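PDB 1UFB: TT1696 protein from Thermus thermophilus, which is of unknown function but belongs to the HEPN family of all-helical proteins and may bind DNA. Local coordinates for residues Asp6-Glu9 / Gln10-Asn14; Ala79-Leu82 / Asp83-Ile87; Asp93-Ala97 / Gly98-Arg102; Ala109-Ala112 / Leu113-Gln117; Leu120-Val123 / Glu124-Leu127. One frame throughout, in Å; residues are numbered along the deposited sequence.

In the fold
All five contacts are local, and together they sample the helical bundle of the HEPN domain. Interaction 1 on helix 4-24 and interaction 5 on helix 106-126 touch directly: Leu8 CD1 meets Leu120 CD1 at 3.5 Å and Leu8 CD2 meets Leu127 CD1 at 3.6 Å. Nearer the start of helix 106-126, interaction 4 packs on interaction 2 at the end of helix 73-83, with Val81 CG1 3.5 Å from Leu115 CD1. Interaction 3 stands apart in the loop, its centre about 29 Å from that of interaction 1 in the same chain; across the dimer, however, Gln10 of one subunit is hydrogen-bonded to Ala101 N of the other.

Interaction 1: Asp6-Glu9 / Gln10-Asn14; sequences DWLE and QARHN
Arg12 sets off with CG anti to its own carbonyl carbon (chi1 -75°) and then bends at chi3 (-62°), which folds its guanidinium back over the preceding turn of helix and lays one face on Leu8 O, 3.8 Å above the plane and over its centre. NH1 reaches the aliphatic part of Leu8, 3.9 Å from CB, while NH2 lies 3.6 Å from Glu9 CA. The Glu9 carboxylate is turned almost parallel to the guanidinium, the planes 8° apart, yet Glu9 OE1 and Arg12 NH2 remain 5.1 Å from each other, so any attraction acts through space. Beneath these side chains runs the regular alpha-helical ladder, in which Arg12 N donates to Leu8 O at 2.9 Å and His13 N to Glu9 O at 2.9 Å. An alanine in place of Arg12 would probably uncover the Leu8 carbonyl and leave the Glu9 carboxylate without its nearby positive charge. His13, a predicted phosphorylation site that is unmodified here, points its ring away from this turn and meets Trp29 of the second subunit. Gln10 OE1 likewise turns outward, accepting a hydrogen bond from Ala101 N of that subunit. Within the chain, Trp7 and Ala11 pack on helix 27-48, while Leu8 lies against Leu120 and Val123 of helix 106-126.

Interaction 2: Ala79-Leu82 / Asp83-Ile87; sequences AKVL and DKYYI
The end of helix 73-83 runs here into a type I beta turn, Asp83 to Tyr86, and the backbone bonding changes with it. Asp83 N still makes an alpha-helical bond to Ala79 O, at 2.9 Å. The next two bonds span only three residues: Lys84 N donates to Val81 O at 3.2 Å, and Tyr85 N to Leu82 O at 2.8 Å. In both, the donor stands well above the carbonyl plane, 54° and 53° out of it. Tyr85 folds back along the helix because its CG is anti to the carbonyl carbon (chi1 -61°). Its ring thereby comes to rest with one face over Val81 O, which sits 3.8 Å above the plane near the ring centre. Val81 and Tyr85 run side by side in the same direction, and CG1 of the valine touches the phenol end, 3.8 Å from Tyr85 OH. Leu82 crosses the ring at a slant, its CD2 4.1 Å from Tyr85 CD1. Ala112 of helix 106-126 and Cys31 of helix 27-48 also pack on this tyrosine. The Asp83 carboxylate engages a different element: OD1 accepts from Ile58 N, and OD2 from Leu59 N and Ser57 OG, at the start of helix 58-63. Val81 O accepts from Lys84 N, while its approach to the ring face is a packing contact that probably adds little attraction of its own. The three bonds on the Asp83 carboxylate probably stabilise its negative charge, which would also suit the N-terminal end of the helix it faces.

Interaction 3: Asp93-Ala97 / Gly98-Arg102; sequences DAHPA and GPAAR
Ala97 and Arg102 meet across a loop between helices 73-83 and 106-126, where short 3-10 segments flank an irregular turn through Gly98. Arg102 CG lies between the backbone N and the carbonyl carbon (chi1 76°), and the chain then runs extended to NE, carrying the guanidinium back to the turn. One face of that group lies over Ala97 O and Gly98 CA, both offset toward its rim. NH2 is 3.1 Å from Ala97 O, but the angle is too poor for a hydrogen bond, and NH2 also approaches Ala97 CB at 3.7 Å. Gly98 has a positive phi of 68°, and a beta carbon there would run into Arg102 NH1. His95 has CG anti to its carbonyl carbon (chi1 -50°), placing CD2 4.0 Å from Ala100 CA. Its ring stacks with His103, and NE2 is hydrogen-bonded to Pro88 O. The loop also reaches the second subunit, where Arg3 of that chain donates to His95 O and, weakly, to Gly98 O. A single water accepts weakly from both Ala97 N, at 3.0 Å, and Arg102 NH2, at 3.2 Å.

Interaction 4: Ala109-Ala112 / Leu113-Gln117; sequences AEEA and LDLAQ
Glu111 and Leu115 form an i to i+4 side-chain contact on helix 106-126, within a stretch whose inward residues pack against three other helices. The two side chains run side by side in the same direction, with the methylene CG of Glu111 4.0 Å from Leu115 CD1. With its CG anti to the backbone N (chi1 171°), the glutamate extends along the leucine and meets it through aliphatic carbon. Leu115 CG also rests 3.3 Å from Glu111 O, the same oxygen that accepts a 2.8 Å bond from Leu115 N. Two residues earlier, Leu113 CG leans on Ala109 O at 3.6 Å, while Leu113 N donates to that carbonyl at 2.9 Å. Leu113 packs on Leu15 and Ala18 of helix 4-24, Leu115 on Val81 and Leu82 of helix 73-83, and Ala112 on Cys31 and Ala34 of helix 27-48. Asp114 folds its carboxylate toward Glu110 O, with CG 3.2 Å from that oxygen. Since carboxylate and carbonyl are both acceptors, this approach probably gains nothing in polar terms. The carboxylate of Glu110 itself is paired with Arg106 in a salt bridge. Within this segment the polar bonding is thus carried by the backbone, and the side chains probably add mainly aliphatic contact.

Interaction 5: Leu120-Val123 / Glu124-Leu127; sequences LAFV and EEKL
Val123 O takes two weak hydrogen bonds, from Lys126 N at 3.1 Å and Leu127 N at 3.0 Å, where helix 106-126 runs out at the C-terminus of the chain. Lys126 N is shared, since it also donates to Phe122 O at 2.9 Å. The same i to i+4 spacing sets Lys126 against Phe122 in a CH-pi contact: CG of the lysine stands 4.1 Å from the ring centroid and 17° off the normal. A bend in the lysine at chi2 (-58°) carries its chain along the CE1-CD1 side of the ring, bringing CE to 3.7 Å from Phe122 CE1. Glu125 OE2 approaches Phe122 CD1 at 4.0 Å, its carboxylate plane 77° from that of the ring. Leu65, Val69, Val71 and Pro72 of the loop before helix 73-83 also pack on this phenylalanine. An alanine at Phe122 would probably open a gap beside those loop residues and leave the aliphatic chain of Lys126 free to turn. Elsewhere on the helix, Leu120 and Val123 face helices 4-24 and 27-48, and Glu124 makes a weak, long ion pair with Arg12. Arg49 donates a hydrogen bond to Lys126 O, tying the last turn to another part of the chain. At the very end Leu127 lies alongside Val123, its CG 4.1 Å from Val123 CG1.

Interaction 1: Asp6-Glu9 / Gln10-Asn14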
loop_
_atom_site.group_PDB
_atom_site.type_symbol
_atom_site.label_atom_id
_atom_site.label_comp_id
_atom_site.label_asym_id
_atom_site.label_seq_id
_atom_site.Cartn_x
_atom_site.Cartn_y
_atom_site.Cartn_z
ATOM N N ASP A 6 -4.401 -3.507 18.618
ATOM C CA ASP A 6 -3.632 -4.035 17.489
ATOM C C ASP A 6 -3.714 -3.058 16.271
ATOM O O ASP A 6 -2.709 -2.821 15.566
ATOM C CB ASP A 6 -4.189 -5.416 17.081
ATOM C CG ASP A 6 -3.887 -6.500 18.112
ATOM O OD1 ASP A 6 -2.971 -6.316 18.944
ATOM O OD2 ASP A 6 -4.534 -7.541 18.090
ATOM N N TRP A 7 -4.908 -2.530 16.018
ATOM C CA TRP A 7 -5.089 -1.594 14.895
ATOM C C TRP A 7 -4.439 -0.257 15.187
ATOM O O TRP A 7 -3.879 0.404 14.291
ATOM C CB TRP A 7 -6.585 -1.420 14.571
ATOM C CG TRP A 7 -7.145 -2.621 13.859
ATOM C CD1 TRP A 7 -7.518 -3.809 14.418
ATOM C CD2 TRP A 7 -7.325 -2.768 12.445
ATOM N NE1 TRP A 7 -7.918 -4.700 13.437
ATOM C CE2 TRP A 7 -7.814 -4.082 12.217
ATOM C CE3 TRP A 7 -7.121 -1.923 11.354
ATOM C CZ2 TRP A 7 -8.110 -4.572 10.922
ATOM C CZ3 TRP A 7 -7.406 -2.406 10.077
ATOM C CH2 TRP A 7 -7.897 -3.719 9.880
ATOM N N LEU A 8 -4.450 0.141 16.460
ATOM C CA LEU A 8 -3.793 1.405 16.774
ATOM C C LEU A 8 -2.316 1.242 16.600
ATOM O O LEU A 8 -1.620 2.167 16.171
ATOM C CB LEU A 8 -4.081 1.827 18.232
ATOM C CG LEU A 8 -5.055 2.975 18.265
ATOM C CD1 LEU A 8 -4.380 4.252 17.657
ATOM C CD2 LEU A 8 -6.319 2.563 17.492
ATOM N N GLU A 9 -1.834 0.071 17.015
ATOM C CA GLU A 9 -0.420 -0.271 16.915
ATOM C C GLU A 9 -0.033 -0.221 15.416
ATOM O O GLU A 9 0.989 0.333 15.054
ATOM C CB GLU A 9 -0.222 -1.694 17.457
ATOM C CG GLU A 9 0.844 -1.924 18.507
ATOM C CD GLU A 9 0.693 -3.323 19.210
ATOM O OE1 GLU A 9 -0.353 -3.576 19.883
ATOM O OE2 GLU A 9 1.627 -4.172 19.073
ATOM N N GLN A 10 -0.864 -0.818 14.562
ATOM C CA GLN A 10 -0.616 -0.806 13.103
ATOM C C GLN A 10 -0.621 0.622 12.577
ATOM O O GLN A 10 0.199 0.979 11.730
ATOM C CB GLN A 10 -1.721 -1.579 12.393
ATOM C CG GLN A 10 -1.449 -1.763 10.873
ATOM C CD GLN A 10 -0.138 -2.505 10.599
ATOM O OE1 GLN A 10 0.168 -3.523 11.247
ATOM N NE2 GLN A 10 0.639 -2.020 9.602
ATOM N N ALA A 11 -1.583 1.432 13.051
ATOM C CA ALA A 11 -1.688 2.829 12.579
ATOM C C ALA A 11 -0.407 3.578 12.912
ATOM O O ALA A 11 0.146 4.306 12.058
ATOM C CB ALA A 11 -2.910 3.523 13.290
ATOM N N ARG A 12 0.067 3.415 14.167
ATOM C CA ARG A 12 1.329 4.087 14.589
ATOM C C ARG A 12 2.478 3.547 13.729
ATOM O O ARG A 12 3.349 4.301 13.280
ATOM C CB ARG A 12 1.617 3.880 16.107
ATOM C CG ARG A 12 0.708 4.752 17.060
ATOM C CD ARG A 12 1.099 4.619 18.536
ATOM N NE ARG A 12 0.925 3.227 19.003
ATOM C CZ ARG A 12 -0.164 2.807 19.672
ATOM N NH1 ARG A 12 -1.133 3.695 19.932
ATOM N NH2 ARG A 12 -0.303 1.524 20.080
ATOM N N HIS A 13 2.499 2.246 13.488
ATOM C CA HIS A 13 3.585 1.696 12.625
ATOM C C HIS A 13 3.536 2.290 11.197
ATOM O O HIS A 13 4.566 2.602 10.564
ATOM C CB HIS A 13 3.490 0.142 12.527
ATOM C CG HIS A 13 4.549 -0.467 11.638
ATOM N ND1 HIS A 13 4.342 -0.742 10.296
ATOM C CD2 HIS A 13 5.867 -0.732 11.866
ATOM C CE1 HIS A 13 5.477 -1.136 9.738
ATOM N NE2 HIS A 13 6.418 -1.140 10.665
ATOM N N ASN A 14 2.319 2.370 10.653
ATOM C CA ASN A 14 2.141 2.952 9.317
ATOM C C ASN A 14 2.627 4.404 9.335
ATOM O O ASN A 14 3.259 4.843 8.365
ATOM C CB ASN A 14 0.610 2.953 8.909
ATOM C CG ASN A 14 0.054 1.547 8.623
ATOM O OD1 ASN A 14 -1.193 1.369 8.516
ATOM N ND2 ASN A 14 0.941 0.557 8.447
#

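Interaction 2: Ala79-Leu82 / Asp83-Ile87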
loop_
_atom_site.group_PDB
_atom_site.type_symbol
_atom_site.label_atom_id
_atom_site.label_comp_id
_atom_site.label_asym_id
_atom_site.label_seq_id
_atom_site.Cartn_x
_atom_site.Cartn_y
_atom_site.Cartn_z
ATOM N N ALA A 79 -9.656 14.301 6.058
ATOM C CA ALA A 79 -10.127 13.065 5.427
ATOM C C ALA A 79 -10.187 13.250 3.907
ATOM O O ALA A 79 -9.723 12.428 3.169
ATOM C CB ALA A 79 -11.536 12.690 5.941
ATOM N N LYS A 80 -10.748 14.352 3.430
ATOM C CA LYS A 80 -10.853 14.544 1.998
ATOM C C LYS A 80 -9.504 14.579 1.327
ATOM O O LYS A 80 -9.366 14.129 0.213
ATOM C CB LYS A 80 -11.557 15.878 1.654
ATOM C CG LYS A 80 -12.955 16.042 2.181
ATOM C CD LYS A 80 -13.547 17.422 1.728
ATOM C CE LYS A 80 -14.954 17.599 2.311
ATOM N NZ LYS A 80 -14.966 16.957 3.670
ATOM N N VAL A 81 -8.525 15.171 1.991
ATOM C CA VAL A 81 -7.181 15.219 1.413
ATOM C C VAL A 81 -6.562 13.780 1.414
ATOM O O VAL A 81 -6.085 13.282 0.406
ATOM C CB VAL A 81 -6.328 16.133 2.225
ATOM C CG1 VAL A 81 -4.828 16.127 1.708
ATOM C CG2 VAL A 81 -6.969 17.592 2.159
ATOM N N LEU A 82 -6.605 13.117 2.547
ATOM C CA LEU A 82 -5.989 11.781 2.622
ATOM C C LEU A 82 -6.635 10.780 1.694
ATOM O O LEU A 82 -5.981 9.857 1.196
ATOM C CB LEU A 82 -6.056 11.305 4.078
ATOM C CG LEU A 82 -5.139 12.075 5.058
ATOM C CD1 LEU A 82 -5.490 11.669 6.509
ATOM C CD2 LEU A 82 -3.642 11.724 4.768
ATOM N N ASP A 83 -7.908 10.987 1.390
ATOM C CA ASP A 83 -8.647 10.017 0.589
ATOM C C ASP A 83 -8.151 9.919 -0.819
ATOM O O ASP A 83 -8.248 8.882 -1.453
ATOM C CB ASP A 83 -10.171 10.302 0.650
ATOM C CG ASP A 83 -10.815 9.677 1.904
ATOM O OD1 ASP A 83 -10.066 8.942 2.602
ATOM O OD2 ASP A 83 -12.033 9.893 2.203
ATOM N N LYS A 84 -7.547 10.978 -1.280
ATOM C CA LYS A 84 -6.948 10.995 -2.610
ATOM C C LYS A 84 -5.595 10.306 -2.630
ATOM O O LYS A 84 -4.954 10.259 -3.681
ATOM C CB LYS A 84 -6.699 12.418 -3.061
ATOM C CG LYS A 84 -7.953 13.257 -3.002
ATOM C CD LYS A 84 -9.069 12.646 -3.852
ATOM C CE LYS A 84 -9.923 13.791 -4.393
ATOM N NZ LYS A 84 -9.127 15.075 -4.292
ATOM N N TYR A 85 -5.133 9.782 -1.493
ATOM C CA TYR A 85 -3.804 9.123 -1.478
ATOM C C TYR A 85 -3.859 7.592 -1.461
ATOM O O TYR A 85 -2.794 6.961 -1.428
ATOM C CB TYR A 85 -2.966 9.606 -0.282
ATOM C CG TYR A 85 -2.690 11.124 -0.321
ATOM C CD1 TYR A 85 -2.530 11.864 0.865
ATOM C CD2 TYR A 85 -2.557 11.785 -1.537
ATOM C CE1 TYR A 85 -2.236 13.260 0.846
ATOM C CE2 TYR A 85 -2.246 13.186 -1.572
ATOM C CZ TYR A 85 -2.090 13.898 -0.367
ATOM O OH TYR A 85 -1.736 15.241 -0.333
ATOM N N TYR A 86 -5.062 7.001 -1.413
ATOM C CA TYR A 86 -5.122 5.551 -1.386
ATOM C C TYR A 86 -4.724 4.930 -2.759
ATOM O O TYR A 86 -3.849 4.070 -2.847
ATOM C CB TYR A 86 -6.516 5.083 -0.919
ATOM C CG TYR A 86 -6.664 3.585 -0.990
ATOM C CD1 TYR A 86 -5.913 2.736 -0.146
ATOM C CD2 TYR A 86 -7.454 3.005 -2.024
ATOM C CE1 TYR A 86 -5.950 1.285 -0.354
ATOM C CE2 TYR A 86 -7.480 1.648 -2.238
ATOM C CZ TYR A 86 -6.746 0.795 -1.413
ATOM O OH TYR A 86 -6.906 -0.533 -1.670
ATOM N N ILE A 87 -5.328 5.403 -3.835
ATOM C CA ILE A 87 -5.016 4.863 -5.137
ATOM C C ILE A 87 -4.012 5.674 -6.020
ATOM O O ILE A 87 -3.043 5.102 -6.520
ATOM C CB ILE A 87 -6.375 4.544 -5.953
ATOM C CG1 ILE A 87 -6.839 3.102 -5.584
ATOM C CG2 ILE A 87 -6.121 4.567 -7.522
ATOM C CD1 ILE A 87 -8.363 2.720 -5.904
#

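Interaction 3: Asp93-Ala97 / Gly98-Arg102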
loop_
_atom_site.group_PDB
_atom_site.type_symbol
_atom_site.label_atom_id
_atom_site.label_comp_id
_atom_site.label_asym_id
_atom_site.label_seq_id
_atom_site.Cartn_x
_atom_site.Cartn_y
_atom_site.Cartn_z
ATOM N N ASP A 93 -2.339 5.264 -14.044
ATOM C CA ASP A 93 -3.563 5.726 -14.707
ATOM C C ASP A 93 -4.408 6.726 -13.874
ATOM O O ASP A 93 -5.427 7.197 -14.326
ATOM C CB ASP A 93 -4.402 4.535 -15.168
ATOM C CG ASP A 93 -4.771 3.563 -14.014
ATOM O OD1 ASP A 93 -4.180 3.574 -12.891
ATOM O OD2 ASP A 93 -5.659 2.760 -14.246
ATOM N N ALA A 94 -3.981 7.073 -12.667
ATOM C CA ALA A 94 -4.705 8.115 -11.881
ATOM C C ALA A 94 -4.158 9.501 -12.306
ATOM O O ALA A 94 -4.606 10.523 -11.814
ATOM C CB ALA A 94 -4.449 7.965 -10.410
ATOM N N HIS A 95 -3.148 9.529 -13.173
ATOM C CA HIS A 95 -2.582 10.823 -13.606
ATOM C C HIS A 95 -2.401 10.863 -15.107
ATOM O O HIS A 95 -2.293 9.822 -15.747
ATOM C CB HIS A 95 -1.263 11.078 -12.938
ATOM C CG HIS A 95 -1.311 10.885 -11.456
ATOM N ND1 HIS A 95 -1.608 11.903 -10.582
ATOM C CD2 HIS A 95 -1.085 9.786 -10.696
ATOM C CE1 HIS A 95 -1.552 11.449 -9.340
ATOM N NE2 HIS A 95 -1.242 10.166 -9.384
ATOM N N PRO A 96 -2.387 12.078 -15.697
ATOM C CA PRO A 96 -2.227 12.165 -17.152
ATOM C C PRO A 96 -1.018 11.498 -17.714
ATOM O O PRO A 96 -1.067 10.866 -18.752
ATOM C CB PRO A 96 -2.211 13.672 -17.413
ATOM C CG PRO A 96 -3.235 14.181 -16.384
ATOM C CD PRO A 96 -2.857 13.357 -15.128
ATOM N N ALA A 97 0.092 11.583 -17.022
ATOM C CA ALA A 97 1.266 11.023 -17.640
ATOM C C ALA A 97 2.263 10.637 -16.595
ATOM O O ALA A 97 2.155 11.078 -15.432
ATOM C CB ALA A 97 1.875 12.093 -18.588
ATOM N N GLY A 98 3.235 9.832 -17.026
ATOM C CA GLY A 98 4.293 9.362 -16.148
ATOM C C GLY A 98 3.824 8.388 -15.054
ATOM O O GLY A 98 2.629 8.036 -14.945
ATOM N N PRO A 99 4.779 7.901 -14.254
ATOM C CA PRO A 99 4.445 6.985 -13.170
ATOM C C PRO A 99 3.734 7.821 -12.085
ATOM O O PRO A 99 3.857 9.054 -12.035
ATOM C CB PRO A 99 5.799 6.492 -12.691
ATOM C CG PRO A 99 6.731 7.695 -13.035
ATOM C CD PRO A 99 6.234 8.032 -14.428
ATOM N N ALA A 100 3.009 7.135 -11.213
ATOM C CA ALA A 100 2.310 7.801 -10.132
ATOM C C ALA A 100 3.270 8.551 -9.206
ATOM O O ALA A 100 3.009 9.688 -8.860
ATOM C CB ALA A 100 1.525 6.752 -9.303
ATOM N N ALA A 101 4.386 7.918 -8.854
ATOM C CA ALA A 101 5.361 8.468 -7.876
ATOM C C ALA A 101 5.858 9.895 -8.037
ATOM O O ALA A 101 6.106 10.611 -7.018
ATOM C CB ALA A 101 6.568 7.535 -7.811
ATOM N N ARG A 102 5.978 10.308 -9.301
ATOM C CA ARG A 102 6.509 11.640 -9.607
ATOM C C ARG A 102 5.555 12.784 -9.332
ATOM O O ARG A 102 5.946 13.937 -9.335
ATOM C CB ARG A 102 6.979 11.731 -11.084
ATOM C CG ARG A 102 5.871 11.856 -12.040
ATOM C CD ARG A 102 6.337 12.157 -13.487
ATOM N NE ARG A 102 5.235 12.842 -14.177
ATOM C CZ ARG A 102 5.028 12.883 -15.493
ATOM N NH1 ARG A 102 5.859 12.253 -16.331
ATOM N NH2 ARG A 102 3.984 13.578 -15.962
HETATM O O HOH W 1 0.837 14.168 -15.698
#

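Interaction 4: Ala109-Ala112 / Leu113-Gln117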
loop_
_atom_site.group_PDB
_atom_site.type_symbol
_atom_site.label_atom_id
_atom_site.label_comp_id
_atom_site.label_asym_id
_atom_site.label_seq_id
_atom_site.Cartn_x
_atom_site.Cartn_y
_atom_site.Cartn_z
ATOM N N ALA A 109 3.706 15.380 1.286
ATOM C CA ALA A 109 3.846 14.245 2.191
ATOM C C ALA A 109 3.985 14.733 3.613
ATOM O O ALA A 109 3.476 14.087 4.540
ATOM C CB ALA A 109 5.119 13.374 1.770
ATOM N N GLU A 110 4.700 15.866 3.873
ATOM C CA GLU A 110 4.723 16.299 5.311
ATOM C C GLU A 110 3.338 16.717 5.765
ATOM O O GLU A 110 2.898 16.436 6.897
ATOM C CB GLU A 110 5.788 17.439 5.592
ATOM C CG GLU A 110 7.195 16.939 5.255
ATOM C CD GLU A 110 8.329 17.892 5.663
ATOM O OE1 GLU A 110 8.005 18.958 6.199
ATOM O OE2 GLU A 110 9.506 17.532 5.428
ATOM N N GLU A 111 2.612 17.379 4.872
ATOM C CA GLU A 111 1.246 17.754 5.204
ATOM C C GLU A 111 0.421 16.454 5.432
ATOM O O GLU A 111 -0.372 16.345 6.391
ATOM C CB GLU A 111 0.615 18.558 4.068
ATOM C CG GLU A 111 -0.876 18.760 4.332
ATOM C CD GLU A 111 -1.503 19.458 3.162
ATOM O OE1 GLU A 111 -1.728 18.813 2.076
ATOM O OE2 GLU A 111 -1.735 20.682 3.361
ATOM N N ALA A 112 0.664 15.438 4.592
ATOM C CA ALA A 112 -0.071 14.168 4.752
ATOM C C ALA A 112 0.206 13.570 6.136
ATOM O O ALA A 112 -0.729 13.099 6.817
ATOM C CB ALA A 112 0.307 13.212 3.606
ATOM N N LEU A 113 1.476 13.590 6.570
ATOM C CA LEU A 113 1.801 13.105 7.928
ATOM C C LEU A 113 1.078 13.947 8.969
ATOM O O LEU A 113 0.558 13.420 9.932
ATOM C CB LEU A 113 3.312 13.165 8.227
ATOM C CG LEU A 113 4.210 12.142 7.527
ATOM C CD1 LEU A 113 5.655 12.610 7.567
ATOM C CD2 LEU A 113 4.131 10.839 8.230
ATOM N N ASP A 114 1.015 15.259 8.760
ATOM C CA ASP A 114 0.338 16.128 9.715
ATOM C C ASP A 114 -1.130 15.751 9.860
ATOM O O ASP A 114 -1.682 15.700 10.993
ATOM C CB ASP A 114 0.383 17.597 9.242
ATOM C CG ASP A 114 1.772 18.221 9.360
ATOM O OD1 ASP A 114 2.626 17.677 10.094
ATOM O OD2 ASP A 114 1.988 19.265 8.718
ATOM N N LEU A 115 -1.775 15.521 8.723
ATOM C CA LEU A 115 -3.208 15.187 8.717
ATOM C C LEU A 115 -3.455 13.811 9.369
ATOM O O LEU A 115 -4.409 13.628 10.135
ATOM C CB LEU A 115 -3.752 15.242 7.253
ATOM C CG LEU A 115 -3.632 16.629 6.577
ATOM C CD1 LEU A 115 -4.156 16.572 5.124
ATOM C CD2 LEU A 115 -4.451 17.637 7.392
ATOM N N ALA A 116 -2.595 12.858 9.071
ATOM C CA ALA A 116 -2.752 11.542 9.658
ATOM C C ALA A 116 -2.526 11.610 11.159
ATOM O O ALA A 116 -3.256 10.943 11.951
ATOM C CB ALA A 116 -1.779 10.527 9.013
ATOM N N GLN A 117 -1.552 12.427 11.572
ATOM C CA GLN A 117 -1.314 12.565 13.023
ATOM C C GLN A 117 -2.549 13.143 13.727
ATOM O O GLN A 117 -2.916 12.723 14.838
ATOM C CB GLN A 117 -0.059 13.452 13.270
ATOM C CG GLN A 117 0.107 13.799 14.687
ATOM C CD GLN A 117 0.189 12.545 15.576
ATOM O OE1 GLN A 117 0.732 11.503 15.181
ATOM N NE2 GLN A 117 -0.331 12.659 16.783
#

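Interaction 5: Leu120-Val123 / Glu124-Leu127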
loop_
_atom_site.group_PDB
_atom_site.type_symbol
_atom_site.label_atom_id
_atom_site.label_comp_id
_atom_site.label_asym_id
_atom_site.label_seq_id
_atom_site.Cartn_x
_atom_site.Cartn_y
_atom_site.Cartn_z
ATOM N N LEU A 120 -4.919 10.235 14.142
ATOM C CA LEU A 120 -4.410 9.335 15.176
ATOM C C LEU A 120 -4.651 9.913 16.568
ATOM O O LEU A 120 -5.072 9.179 17.499
ATOM C CB LEU A 120 -2.889 9.165 15.032
ATOM C CG LEU A 120 -2.547 7.762 14.562
ATOM C CD1 LEU A 120 -2.986 6.754 15.680
ATOM C CD2 LEU A 120 -3.307 7.541 13.197
ATOM N N ALA A 121 -4.409 11.207 16.695
ATOM C CA ALA A 121 -4.531 11.860 18.053
ATOM C C ALA A 121 -5.992 11.888 18.489
ATOM O O ALA A 121 -6.302 11.654 19.645
ATOM C CB ALA A 121 -3.926 13.283 18.014
ATOM N N PHE A 122 -6.879 12.163 17.549
ATOM C CA PHE A 122 -8.338 12.172 17.796
ATOM C C PHE A 122 -8.707 10.741 18.238
ATOM O O PHE A 122 -9.368 10.521 19.268
ATOM C CB PHE A 122 -9.048 12.590 16.488
ATOM C CG PHE A 122 -10.519 12.238 16.411
ATOM C CD1 PHE A 122 -11.489 13.048 16.999
ATOM C CD2 PHE A 122 -10.930 11.078 15.725
ATOM C CE1 PHE A 122 -12.843 12.704 16.916
ATOM C CE2 PHE A 122 -12.290 10.728 15.638
ATOM C CZ PHE A 122 -13.243 11.539 16.235
ATOM N N VAL A 123 -8.260 9.740 17.487
ATOM C CA VAL A 123 -8.571 8.377 17.875
ATOM C C VAL A 123 -8.003 8.017 19.276
ATOM O O VAL A 123 -8.678 7.368 20.102
ATOM C CB VAL A 123 -8.021 7.371 16.813
ATOM C CG1 VAL A 123 -8.027 5.958 17.403
ATOM C CG2 VAL A 123 -8.918 7.424 15.536
ATOM N N GLU A 124 -6.763 8.403 19.541
ATOM C CA GLU A 124 -6.161 8.034 20.833
ATOM C C GLU A 124 -6.949 8.660 21.991
ATOM O O GLU A 124 -7.137 8.036 23.036
ATOM C CB GLU A 124 -4.676 8.439 20.893
ATOM C CG GLU A 124 -3.763 7.428 20.154
ATOM C CD GLU A 124 -2.423 8.030 19.648
ATOM O OE1 GLU A 124 -2.202 9.264 19.816
ATOM O OE2 GLU A 124 -1.615 7.257 19.065
ATOM N N GLU A 125 -7.469 9.852 21.777
ATOM C CA GLU A 125 -8.233 10.458 22.832
ATOM C C GLU A 125 -9.668 9.929 22.922
ATOM O O GLU A 125 -10.267 10.005 23.987
ATOM C CB GLU A 125 -8.204 11.973 22.692
ATOM C CG GLU A 125 -9.404 12.599 22.098
ATOM C CD GLU A 125 -8.991 13.766 21.262
ATOM O OE1 GLU A 125 -7.848 14.230 21.474
ATOM O OE2 GLU A 125 -9.776 14.223 20.399
ATOM N N LYS A 126 -10.225 9.385 21.836
ATOM C CA LYS A 126 -11.597 8.868 21.918
ATOM C C LYS A 126 -11.623 7.405 22.340
ATOM O O LYS A 126 -12.682 6.853 22.616
ATOM C CB LYS A 126 -12.330 9.046 20.596
ATOM C CG LYS A 126 -12.450 10.483 20.133
ATOM C CD LYS A 126 -13.155 11.366 21.125
ATOM C CE LYS A 126 -13.293 12.793 20.587
ATOM N NZ LYS A 126 -13.768 13.814 21.619
ATOM N N LEU A 127 -10.461 6.769 22.411
ATOM C CA LEU A 127 -10.409 5.374 22.846
ATOM C C LEU A 127 -10.383 5.284 24.377
ATOM O O LEU A 127 -11.367 4.787 24.977
ATOM C CB LEU A 127 -9.152 4.682 22.305
ATOM C CG LEU A 127 -9.232 4.172 20.865
ATOM C CD1 LEU A 127 -8.064 3.247 20.618
ATOM C CD2 LEU A 127 -10.532 3.431 20.625
ATOM O OXT LEU A 127 -9.350 5.722 24.953
#